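Local coordinates for protein Poly(Beta-D-mannuronate) lyase (Pseudopedobacter saltans, PDB 7O79) that probably cleaves alginate at its mannuronate linkages as a polysaccharide lyase of family 6, built as a right-handed parallel beta-helix, at residues F122-N127 and N150-V156; P142-Q148 and E173-G179. All blocks are in the same frame, centred on the assembly; numbering follows the deposited sequence.

Interaction 1: F122-N127 and N150-V156; sequences FRGNNN and NSRYNTV. With PO4 (phosphate ion), chain B.
Stacked turns of neighbouring coils of a parallel beta-helix meet here, Asn154 lying against Phe122, Gly124 and Asn127 where the chain bends between two strands in each coil. Asn154 carries the contact with both ends of its amide. Its OD1 accepts from Asn127 N at 2.8 Å, in the carbonyl plane, and from Asn127 ND2 at 3.0 Å, the second donor being tilted 31° from that plane. On the other end, Asn154 ND2 reaches Gly124 O at 2.9 Å. The Asn127 and Asn154 side chains, each with CG beside its backbone N, run alongside each other in the stacked turns, their amide planes 22° apart. Asn154 CB makes an off-centre CH-pi contact with the Phe122 ring, whose CE2 also meets Val156 CG2 at 3.7 Å. Further out, Asn125 OD1 takes a nearly straight bond from Arg152 N (2.8 Å, 169°), and Asn126 N returns one to Arg152 O. Beside the turn, a phosphate, probably from the crystallisation liquor, accepts from Asn150 N and the edge of the Arg152 guanidinium; Arg152 NH1 also forms a salt bridge with Asp189. With donors and acceptors of the Asn154 amide both engaged, its flip is settled and two turns are tied through one buried group.

Interaction 2: P142-Q148 and E173-G179; sequences PLVGNDQ and EIFRIWG
Pro142 CG sits over the centre of the Arg176 guanidinium, 3.4 Å from Arg176 CZ, while the indole of Trp178 covers the opposite face with its CZ2 offset toward the rim. The bend at chi3 (68°) of Arg176, after an extended start, lays the flat group between proline and indole; its NH2 is then held by Tyr118 OH, on strand 118-122. Val144 and Phe175 lie side by side on the other face of the sheet, pointing the same way, and Val144 CB makes a CH-pi contact 4.1 Å from the centroid of the Phe175 ring. Next along that face, Asn146 CB rests against Ile177 CG2. These side chains are set in register by strands 144-146 and 175-177, whose short axes run parallel, 4.8 Å apart at closest approach, as successive rungs of the right-handed beta-helix of the pectate lyase-like clan. Residues on one face, such as Val144, Phe175 and Ile177, fill the interior of the coil, whereas Arg176 projects from the other. Backbone bonds alternate along the pair, among them Arg176 N to Val144 O and Asn146 N to Arg176 O, both 3.0 Å. At the end of the strand pair side chains join in: Asn146 ND2 donates to Trp178 O at 2.9 Å, with that oxygen in the plane of the amide, and Gln148, bent at chi2, turns its amide to the backbone of Gly179, where NE2 makes a weak bond to Gly179 O. Farther out, Ser151 and Asn154 bind Asn146 OD1, fixing which way its amide faces, Arg182 makes a cation-pi contact with Trp178, and Phe161 of strand 155-162 meets the Phe175 ring inside the coil.

The centres of interactions 1 and 2 lie about 11 Å apart, and their segments alternate along the chain: 122-127, 142-148, 150-156, 173-179. Interaction 1 joins turns that lead into strands 128-135 and 155-162; interaction 2 joins neighbouring strands 144-146 and 175-177 on another side of the beta-helix. They touch directly. Phe122 N lies 2.8 Å from Gly145 O, a probable hydrogen bond that continues the strand pairing, and the two contacts also meet where Ser151 OG comes within 2.7 Å of Asn146 OD1. Val156 CG1 packs on Phe175 CZ across the interior. Three successive coils are thereby joined through both their turns and their strands.

Interaction 1: F122-N127 and N150-V156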
loop_
_atom_site.group_PDB
_atom_site.type_symbol
_atom_site.label_atom_id
_atom_site.label_comp_id
_atom_site.label_asym_id
_atom_site.label_seq_id
_atom_site.Cartn_x
_atom_site.Cartn_y
_atom_site.Cartn_z
ATOM N N PHE A 122 4.095 -0.612 11.476
ATOM C CA PHE A 122 2.976 -0.775 12.397
ATOM C C PHE A 122 2.992 -2.166 13.016
ATOM O O PHE A 122 3.054 -3.172 12.300
ATOM C CB PHE A 122 1.647 -0.534 11.686
ATOM C CG PHE A 122 1.422 0.894 11.342
ATOM C CD1 PHE A 122 0.781 1.724 12.244
ATOM C CD2 PHE A 122 1.843 1.417 10.123
ATOM C CE1 PHE A 122 0.558 3.058 11.946
ATOM C CE2 PHE A 122 1.615 2.763 9.825
ATOM C CZ PHE A 122 0.988 3.577 10.738
ATOM N N ARG A 123 2.893 -2.210 14.339
ATOM C CA ARG A 123 2.954 -3.458 15.079
ATOM C C ARG A 123 2.067 -3.355 16.326
ATOM O O ARG A 123 2.490 -3.623 17.452
ATOM C CB ARG A 123 4.414 -3.762 15.412
ATOM C CG ARG A 123 4.675 -5.126 15.898
ATOM C CD ARG A 123 6.175 -5.272 16.118
ATOM N NE ARG A 123 6.464 -6.272 17.139
ATOM C CZ ARG A 123 6.041 -6.207 18.403
ATOM N NH1 ARG A 123 5.314 -5.173 18.841
ATOM N NH2 ARG A 123 6.364 -7.179 19.246
ATOM N N GLY A 124 0.818 -2.954 16.118
ATOM C CA GLY A 124 -0.134 -2.649 17.171
ATOM C C GLY A 124 -1.399 -2.132 16.515
ATOM O O GLY A 124 -1.493 -2.048 15.286
ATOM N N ASN A 125 -2.381 -1.769 17.340
ATOM C CA ASN A 125 -3.727 -1.563 16.817
ATOM C C ASN A 125 -4.230 -0.126 16.899
ATOM O O ASN A 125 -3.867 0.649 17.786
ATOM C CB ASN A 125 -4.730 -2.494 17.506
ATOM C CG ASN A 125 -4.261 -3.924 17.514
ATOM O OD1 ASN A 125 -4.241 -4.588 16.467
ATOM N ND2 ASN A 125 -3.894 -4.420 18.684
ATOM N N ASN A 126 -5.090 0.215 15.947
ATOM C CA ASN A 126 -5.790 1.498 15.948
ATOM C C ASN A 126 -4.842 2.699 15.966
ATOM O O ASN A 126 -5.141 3.731 16.561
ATOM C CB ASN A 126 -6.789 1.563 17.107
ATOM C CG ASN A 126 -7.685 0.353 17.153
ATOM O OD1 ASN A 126 -7.318 -0.696 17.681
ATOM N ND2 ASN A 126 -8.855 0.475 16.556
ATOM N N ASN A 127 -3.714 2.591 15.281
ATOM C CA ASN A 127 -2.785 3.707 15.194
ATOM C C ASN A 127 -3.055 4.574 13.958
ATOM O O ASN A 127 -3.635 4.133 12.961
ATOM C CB ASN A 127 -1.340 3.204 15.195
ATOM C CG ASN A 127 -1.005 2.381 16.444
ATOM O OD1 ASN A 127 -0.831 2.936 17.533
ATOM N ND2 ASN A 127 -0.913 1.057 16.287
ATOM N N ASN A 150 -1.377 -9.048 15.392
ATOM C CA ASN A 150 -1.798 -8.059 16.389
ATOM C C ASN A 150 -1.591 -6.609 15.917
ATOM O O ASN A 150 -1.228 -5.723 16.695
ATOM C CB ASN A 150 -1.087 -8.323 17.726
ATOM C CG ASN A 150 -1.778 -7.644 18.882
ATOM O OD1 ASN A 150 -3.002 -7.689 18.995
ATOM N ND2 ASN A 150 -1.004 -7.003 19.738
ATOM N N SER A 151 -1.881 -6.334 14.621
ATOM C CA SER A 151 -1.681 -4.985 14.080
ATOM C C SER A 151 -2.843 -4.649 13.117
ATOM O O SER A 151 -2.734 -4.610 11.887
ATOM C CB SER A 151 -0.298 -4.886 13.422
ATOM O OG SER A 151 -0.035 -3.605 12.899
ATOM N N ARG A 152 -4.014 -4.383 13.692
ATOM C CA ARG A 152 -5.240 -4.155 12.946
ATOM C C ARG A 152 -5.705 -2.716 13.121
ATOM O O ARG A 152 -5.417 -2.078 14.143
ATOM C CB ARG A 152 -6.358 -5.096 13.414
ATOM C CG ARG A 152 -6.064 -6.567 13.242
ATOM C CD ARG A 152 -7.206 -7.433 13.754
ATOM N NE ARG A 152 -7.052 -8.825 13.335
ATOM C CZ ARG A 152 -6.210 -9.687 13.907
ATOM N NH1 ARG A 152 -6.130 -10.943 13.470
ATOM N NH2 ARG A 152 -5.439 -9.290 14.912
ATOM N N TYR A 153 -6.454 -2.228 12.118
ATOM C CA TYR A 153 -7.138 -0.922 12.162
ATOM C C TYR A 153 -6.170 0.259 12.221
ATOM O O TYR A 153 -6.448 1.282 12.843
ATOM C CB TYR A 153 -8.151 -0.838 13.316
ATOM C CG TYR A 153 -9.333 -1.764 13.114
ATOM C CD1 TYR A 153 -10.410 -1.368 12.324
ATOM C CD2 TYR A 153 -9.380 -3.014 13.712
ATOM C CE1 TYR A 153 -11.496 -2.217 12.110
ATOM C CE2 TYR A 153 -10.456 -3.860 13.519
ATOM C CZ TYR A 153 -11.504 -3.459 12.728
ATOM O OH TYR A 153 -12.562 -4.307 12.540
ATOM N N ASN A 154 -5.024 0.133 11.578
ATOM C CA ASN A 154 -4.114 1.254 11.430
ATOM C C ASN A 154 -4.471 2.045 10.176
ATOM O O ASN A 154 -4.990 1.497 9.199
ATOM C CB ASN A 154 -2.672 0.754 11.383
ATOM C CG ASN A 154 -2.277 0.012 12.655
ATOM O OD1 ASN A 154 -2.468 0.530 13.759
ATOM N ND2 ASN A 154 -1.710 -1.197 12.509
ATOM N N THR A 155 -4.227 3.351 10.228
ATOM C CA THR A 155 -4.674 4.273 9.190
ATOM C C THR A 155 -3.520 5.202 8.848
ATOM O O THR A 155 -2.861 5.727 9.750
ATOM C CB THR A 155 -5.904 5.078 9.664
ATOM O OG1 THR A 155 -7.015 4.189 9.832
ATOM C CG2 THR A 155 -6.304 6.153 8.638
ATOM N N VAL A 156 -3.265 5.382 7.552
ATOM C CA VAL A 156 -2.283 6.334 7.053
ATOM C C VAL A 156 -3.023 7.242 6.072
ATOM O O VAL A 156 -3.539 6.761 5.056
ATOM C CB VAL A 156 -1.103 5.628 6.356
ATOM C CG1 VAL A 156 -0.186 6.651 5.664
ATOM C CG2 VAL A 156 -0.340 4.714 7.327
HETATM P P PO4 B . -3.423 -12.608 15.474
HETATM O O1 PO4 B . -3.146 -11.305 14.739
HETATM O O2 PO4 B . -3.888 -12.278 16.881
HETATM O O3 PO4 B . -2.145 -13.409 15.515
HETATM O O4 PO4 B . -4.473 -13.453 14.778
HETATM O O HOH W 1 -5.212 -7.075 16.494
HETATM O O HOH W 2 -6.828 3.968 12.759
#

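Interaction 2: P142-Q148 and E173-G179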
loop_
_atom_site.group_PDB
_atom_site.type_symbol
_atom_site.label_atom_id
_atom_site.label_comp_id
_atom_site.label_asym_id
_atom_site.label_seq_id
_atom_site.Cartn_x
_atom_site.Cartn_y
_atom_site.Cartn_z
ATOM N N PRO A 142 10.056 -2.145 2.757
ATOM C CA PRO A 142 8.999 -1.183 2.428
ATOM C C PRO A 142 9.176 0.121 3.198
ATOM O O PRO A 142 9.754 0.156 4.289
ATOM C CB PRO A 142 7.712 -1.906 2.841
ATOM C CG PRO A 142 8.060 -3.361 2.883
ATOM C CD PRO A 142 9.543 -3.451 3.196
ATOM N N LEU A 143 8.694 1.210 2.602
ATOM C CA LEU A 143 8.678 2.479 3.318
ATOM C C LEU A 143 7.741 2.396 4.525
ATOM O O LEU A 143 8.117 2.739 5.657
ATOM C CB LEU A 143 8.269 3.600 2.357
ATOM C CG LEU A 143 8.628 5.026 2.770
ATOM C CD1 LEU A 143 8.837 5.907 1.545
ATOM C CD2 LEU A 143 7.563 5.622 3.683
ATOM N N VAL A 144 6.525 1.905 4.305
ATOM C CA VAL A 144 5.545 1.691 5.364
ATOM C C VAL A 144 5.209 0.214 5.378
ATOM O O VAL A 144 4.857 -0.350 4.336
ATOM C CB VAL A 144 4.260 2.525 5.157
ATOM C CG1 VAL A 144 3.246 2.190 6.245
ATOM C CG2 VAL A 144 4.557 4.002 5.173
ATOM N N GLY A 145 5.301 -0.410 6.550
ATOM C CA GLY A 145 4.893 -1.788 6.715
ATOM C C GLY A 145 3.847 -1.994 7.794
ATOM O O GLY A 145 3.799 -1.267 8.786
ATOM N N ASN A 146 3.023 -3.021 7.606
ATOM C CA ASN A 146 2.127 -3.498 8.647
ATOM C C ASN A 146 2.479 -4.939 8.959
ATOM O O ASN A 146 2.601 -5.769 8.055
ATOM C CB ASN A 146 0.642 -3.367 8.248
ATOM C CG ASN A 146 -0.300 -3.622 9.416
ATOM O OD1 ASN A 146 -0.432 -2.788 10.314
ATOM N ND2 ASN A 146 -0.999 -4.761 9.386
ATOM N N ASP A 147 2.610 -5.227 10.244
ATOM C CA ASP A 147 3.141 -6.477 10.745
ATOM C C ASP A 147 2.058 -7.567 10.667
ATOM O O ASP A 147 0.860 -7.290 10.536
ATOM C CB ASP A 147 3.635 -6.225 12.177
ATOM C CG ASP A 147 4.661 -7.215 12.637
ATOM O OD1 ASP A 147 5.856 -6.907 12.398
ATOM O OD2 ASP A 147 4.297 -8.258 13.249
ATOM N N GLN A 148 2.492 -8.824 10.737
ATOM C CA GLN A 148 1.591 -9.944 10.483
ATOM C C GLN A 148 0.608 -10.208 11.616
ATOM O O GLN A 148 -0.504 -10.683 11.356
ATOM C CB GLN A 148 2.420 -11.201 10.170
ATOM C CG GLN A 148 1.626 -12.484 9.888
ATOM C CD GLN A 148 0.616 -12.348 8.762
ATOM O OE1 GLN A 148 0.849 -11.658 7.772
ATOM N NE2 GLN A 148 -0.516 -13.034 8.906
ATOM N N GLU A 173 8.558 -1.733 -1.734
ATOM C CA GLU A 173 7.218 -1.179 -1.855
ATOM C C GLU A 173 7.119 0.121 -1.070
ATOM O O GLU A 173 7.932 0.406 -0.182
ATOM C CB GLU A 173 6.172 -2.171 -1.324
ATOM C CG GLU A 173 6.198 -3.547 -1.989
ATOM C CD GLU A 173 7.138 -4.533 -1.317
ATOM O OE1 GLU A 173 6.956 -5.751 -1.531
ATOM O OE2 GLU A 173 8.057 -4.095 -0.580
ATOM N N ILE A 174 6.105 0.923 -1.391
ATOM C CA ILE A 174 5.830 2.054 -0.504
ATOM C C ILE A 174 5.031 1.589 0.711
ATOM O O ILE A 174 5.305 2.008 1.846
ATOM C CB ILE A 174 5.122 3.191 -1.261
ATOM C CG1 ILE A 174 5.920 3.582 -2.516
ATOM C CG2 ILE A 174 4.975 4.409 -0.344
ATOM C CD1 ILE A 174 7.444 3.756 -2.279
ATOM N N PHE A 175 4.058 0.697 0.496
ATOM C CA PHE A 175 3.250 0.078 1.544
ATOM C C PHE A 175 3.258 -1.432 1.337
ATOM O O PHE A 175 2.998 -1.897 0.223
ATOM C CB PHE A 175 1.790 0.564 1.492
ATOM C CG PHE A 175 1.560 1.966 2.017
ATOM C CD1 PHE A 175 1.732 3.073 1.195
ATOM C CD2 PHE A 175 1.088 2.163 3.312
ATOM C CE1 PHE A 175 1.485 4.374 1.675
ATOM C CE2 PHE A 175 0.820 3.458 3.802
ATOM C CZ PHE A 175 1.015 4.557 2.975
ATOM N N ARG A 176 3.526 -2.198 2.396
ATOM C CA ARG A 176 3.330 -3.646 2.381
ATOM C C ARG A 176 2.505 -4.033 3.608
ATOM O O ARG A 176 2.954 -3.843 4.741
ATOM C CB ARG A 176 4.670 -4.398 2.341
ATOM C CG ARG A 176 4.511 -5.924 2.327
ATOM C CD ARG A 176 5.852 -6.699 2.245
ATOM N NE ARG A 176 6.662 -6.553 3.451
ATOM C CZ ARG A 176 7.980 -6.716 3.493
ATOM N NH1 ARG A 176 8.647 -7.073 2.399
ATOM N NH2 ARG A 176 8.628 -6.558 4.640
ATOM N N ILE A 177 1.294 -4.559 3.384
ATOM C CA ILE A 177 0.315 -4.790 4.451
ATOM C C ILE A 177 0.166 -6.287 4.688
ATOM O O ILE A 177 -0.614 -6.971 4.014
ATOM C CB ILE A 177 -1.049 -4.155 4.149
ATOM C CG1 ILE A 177 -0.879 -2.741 3.580
ATOM C CG2 ILE A 177 -1.945 -4.212 5.405
ATOM C CD1 ILE A 177 -0.169 -1.798 4.546
ATOM N N TRP A 178 0.854 -6.787 5.710
ATOM C CA TRP A 178 0.629 -8.142 6.181
ATOM C C TRP A 178 -0.538 -8.158 7.162
ATOM O O TRP A 178 -1.030 -7.110 7.602
ATOM C CB TRP A 178 1.873 -8.688 6.877
ATOM C CG TRP A 178 3.053 -8.970 5.978
ATOM C CD1 TRP A 178 3.033 -9.391 4.674
ATOM C CD2 TRP A 178 4.428 -8.872 6.349
ATOM N NE1 TRP A 178 4.328 -9.551 4.202
ATOM C CE2 TRP A 178 5.201 -9.244 5.218
ATOM C CE3 TRP A 178 5.090 -8.516 7.538
ATOM C CZ2 TRP A 178 6.601 -9.258 5.238
ATOM C CZ3 TRP A 178 6.488 -8.531 7.556
ATOM C CH2 TRP A 178 7.226 -8.901 6.409
ATOM N N GLY A 179 -0.952 -9.368 7.530
ATOM C CA GLY A 179 -2.023 -9.596 8.466
ATOM C C GLY A 179 -2.860 -10.770 8.032
ATOM O O GLY A 179 -2.516 -11.487 7.095
#